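Local coordinates for protein anti-H(O) lectin 1 (Ulex europaeus, PDB 1FX5) that binds L-fucose specifically and, as a homodimeric legume lectin containing calcium and manganese, recognises the O(H) blood group, at residues K9-N14 and H226-W231. Residues are numbered along the deposited sequence; the frame is centred on the assembly and turned at random.
Sequences KNFSQN and HEVLNW
The carbonyl oxygen of Leu-229 is met by two carbon atoms from residues 9-14: Asn-10 CA approaches Leu-229 O at 3.7 Å and Phe-11 CE1 lies 3.8 Å from Leu-229 O, both at best weak C-H approaches. The site illustrates how a chain leaving a β-sheet can keep packing on it through an aromatic side chain after the backbone pairing ends. Strand 3-8 runs antiparallel to strand 224-236 in the back sheet of the legume lectin sandwich; just beyond it, Asn-10 CA still lies 5.1 Å from Asn-230 CA, yet the two segments share no hydrogen bond. Lys-9 O rests 3.8 Å from Asn-230 CB. Phe-11 does most of the work. With CG anti to its carbonyl carbon (chi1 -55°), the CE1-CZ rim of the ring comes against the strand, and the backbone carbon of Leu-229 meets its edge. At one corner Phe-11 CE1 lies 3.7 Å from Val-228 O and 4.3 Å from Val-228 CG1; at the next, Phe-11 CZ rests 4.1 Å from Trp-231 CB. Phe-8 and Leu-32 add to this apolar setting, while Trp-231 NE1 hydrogen-bonds to Thr-70 OG1. Asn-10 is exposed, consistent with its partial N-glycosylation, although no glycan is present on it here. Cohesion between the segments therefore rests mainly on van der Waals contact with a buried phenyl ring, leaving backbone hydrogen bonding to other neighbours: Gly-30 for Phe-11 and Ser-73 for Leu-229.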
loop_
_atom_site.group_PDB
_atom_site.type_symbol
_atom_site.label_atom_id
_atom_site.label_comp_id
_atom_site.label_asym_id
_atom_site.label_seq_id
_atom_site.Cartn_x
_atom_site.Cartn_y
_atom_site.Cartn_z
ATOM N N LYS A 9 2.062 -12.164 -7.935
ATOM C CA LYS A 9 2.408 -13.243 -8.869
ATOM C C LYS A 9 1.123 -13.960 -9.292
ATOM O O LYS A 9 1.072 -14.611 -10.330
ATOM C CB LYS A 9 3.398 -14.190 -8.233
ATOM C CG LYS A 9 4.728 -13.528 -8.069
ATOM C CD LYS A 9 5.702 -14.407 -7.346
ATOM C CE LYS A 9 7.058 -13.734 -7.318
ATOM N NZ LYS A 9 7.819 -14.219 -6.150
ATOM N N ASN A 10 0.117 -13.842 -8.433
ATOM C CA ASN A 10 -1.226 -14.405 -8.587
ATOM C C ASN A 10 -2.031 -13.766 -7.462
ATOM O O ASN A 10 -1.463 -13.012 -6.679
ATOM C CB ASN A 10 -1.270 -15.941 -8.552
ATOM C CG ASN A 10 -0.719 -16.532 -7.278
ATOM O OD1 ASN A 10 -0.554 -15.853 -6.270
ATOM N ND2 ASN A 10 -0.432 -17.822 -7.323
ATOM N N PHE A 11 -3.323 -14.044 -7.363
ATOM C CA PHE A 11 -4.152 -13.448 -6.313
ATOM C C PHE A 11 -4.790 -14.463 -5.358
ATOM O O PHE A 11 -5.183 -15.549 -5.786
ATOM C CB PHE A 11 -5.254 -12.593 -6.971
ATOM C CG PHE A 11 -4.727 -11.538 -7.929
ATOM C CD1 PHE A 11 -4.466 -11.854 -9.264
ATOM C CD2 PHE A 11 -4.496 -10.236 -7.497
ATOM C CE1 PHE A 11 -3.985 -10.898 -10.150
ATOM C CE2 PHE A 11 -4.013 -9.266 -8.378
ATOM C CZ PHE A 11 -3.760 -9.603 -9.707
ATOM N N SER A 12 -4.924 -14.113 -4.077
ATOM C CA SER A 12 -5.533 -15.037 -3.101
ATOM C C SER A 12 -6.952 -14.628 -2.729
ATOM O O SER A 12 -7.249 -13.438 -2.600
ATOM C CB SER A 12 -4.657 -15.199 -1.842
ATOM O OG SER A 12 -4.145 -13.960 -1.377
ATOM N N GLN A 13 -7.815 -15.614 -2.512
ATOM C CA GLN A 13 -9.204 -15.338 -2.160
ATOM C C GLN A 13 -9.457 -14.584 -0.861
ATOM O O GLN A 13 -10.455 -13.873 -0.751
ATOM C CB GLN A 13 -10.032 -16.617 -2.166
ATOM C CG GLN A 13 -10.327 -17.147 -3.539
ATOM C CD GLN A 13 -11.145 -18.415 -3.483
ATOM O OE1 GLN A 13 -12.375 -18.385 -3.611
ATOM N NE2 GLN A 13 -10.468 -19.547 -3.289
ATOM N N ASN A 14 -8.589 -14.764 0.130
ATOM C CA ASN A 14 -8.752 -14.081 1.417
ATOM C C ASN A 14 -7.778 -12.898 1.522
ATOM O O ASN A 14 -7.303 -12.565 2.610
ATOM C CB ASN A 14 -8.463 -15.061 2.553
ATOM C CG ASN A 14 -7.009 -15.519 2.553
ATOM O OD1 ASN A 14 -6.533 -16.084 1.556
ATOM N ND2 ASN A 14 -6.279 -15.214 3.625
ATOM N N HIS A 226 -13.570 -10.844 -18.270
ATOM C CA HIS A 226 -12.219 -10.306 -18.473
ATOM C C HIS A 226 -11.441 -10.633 -17.212
ATOM O O HIS A 226 -11.830 -10.202 -16.126
ATOM C CB HIS A 226 -12.319 -8.789 -18.723
ATOM C CG HIS A 226 -13.217 -8.437 -19.870
ATOM N ND1 HIS A 226 -14.579 -8.266 -19.724
ATOM C CD2 HIS A 226 -12.963 -8.320 -21.196
ATOM C CE1 HIS A 226 -15.128 -8.069 -20.913
ATOM N NE2 HIS A 226 -14.169 -8.096 -21.825
ATOM N N GLU A 227 -10.311 -11.328 -17.378
ATOM C CA GLU A 227 -9.460 -11.754 -16.266
ATOM C C GLU A 227 -7.974 -11.387 -16.255
ATOM O O GLU A 227 -7.283 -11.510 -17.261
ATOM C CB GLU A 227 -9.633 -13.265 -16.150
ATOM C CG GLU A 227 -11.079 -13.601 -15.843
ATOM C CD GLU A 227 -11.478 -15.000 -16.210
ATOM O OE1 GLU A 227 -11.901 -15.737 -15.318
ATOM O OE2 GLU A 227 -11.420 -15.366 -17.394
ATOM N N VAL A 228 -7.489 -10.980 -15.088
ATOM C CA VAL A 228 -6.098 -10.590 -14.918
ATOM C C VAL A 228 -5.366 -11.683 -14.164
ATOM O O VAL A 228 -5.847 -12.150 -13.120
ATOM C CB VAL A 228 -5.984 -9.237 -14.152
ATOM C CG1 VAL A 228 -4.520 -8.864 -13.942
ATOM C CG2 VAL A 228 -6.698 -8.117 -14.934
ATOM N N LEU A 229 -4.190 -12.058 -14.676
ATOM C CA LEU A 229 -3.365 -13.105 -14.081
ATOM C C LEU A 229 -2.317 -12.671 -13.043
ATOM O O LEU A 229 -1.988 -13.428 -12.126
ATOM C CB LEU A 229 -2.673 -13.893 -15.195
ATOM C CG LEU A 229 -3.552 -14.710 -16.138
ATOM C CD1 LEU A 229 -2.768 -15.019 -17.380
ATOM C CD2 LEU A 229 -4.035 -15.988 -15.472
ATOM N N ASN A 230 -1.706 -11.514 -13.262
ATOM C CA ASN A 230 -0.694 -11.000 -12.347
ATOM C C ASN A 230 -0.642 -9.503 -12.532
ATOM O O ASN A 230 -1.247 -8.967 -13.474
ATOM C CB ASN A 230 0.678 -11.611 -12.629
ATOM C CG ASN A 230 1.010 -11.642 -14.105
ATOM O OD1 ASN A 230 0.979 -10.623 -14.793
ATOM N ND2 ASN A 230 1.295 -12.833 -14.610
ATOM N N TRP A 231 0.149 -8.843 -11.701
ATOM C CA TRP A 231 0.244 -7.404 -11.784
ATOM C C TRP A 231 1.466 -6.886 -11.058
ATOM O O TRP A 231 1.719 -7.268 -9.912
ATOM C CB TRP A 231 -1.015 -6.830 -11.120
ATOM C CG TRP A 231 -1.203 -5.345 -11.170
ATOM C CD1 TRP A 231 -0.660 -4.462 -12.076
ATOM C CD2 TRP A 231 -2.066 -4.576 -10.322
ATOM N NE1 TRP A 231 -1.144 -3.194 -11.840
ATOM C CE2 TRP A 231 -2.009 -3.236 -10.775
ATOM C CE3 TRP A 231 -2.889 -4.892 -9.232
ATOM C CZ2 TRP A 231 -2.751 -2.210 -10.171
ATOM C CZ3 TRP A 231 -3.626 -3.875 -8.633
ATOM C CH2 TRP A 231 -3.551 -2.549 -9.106
#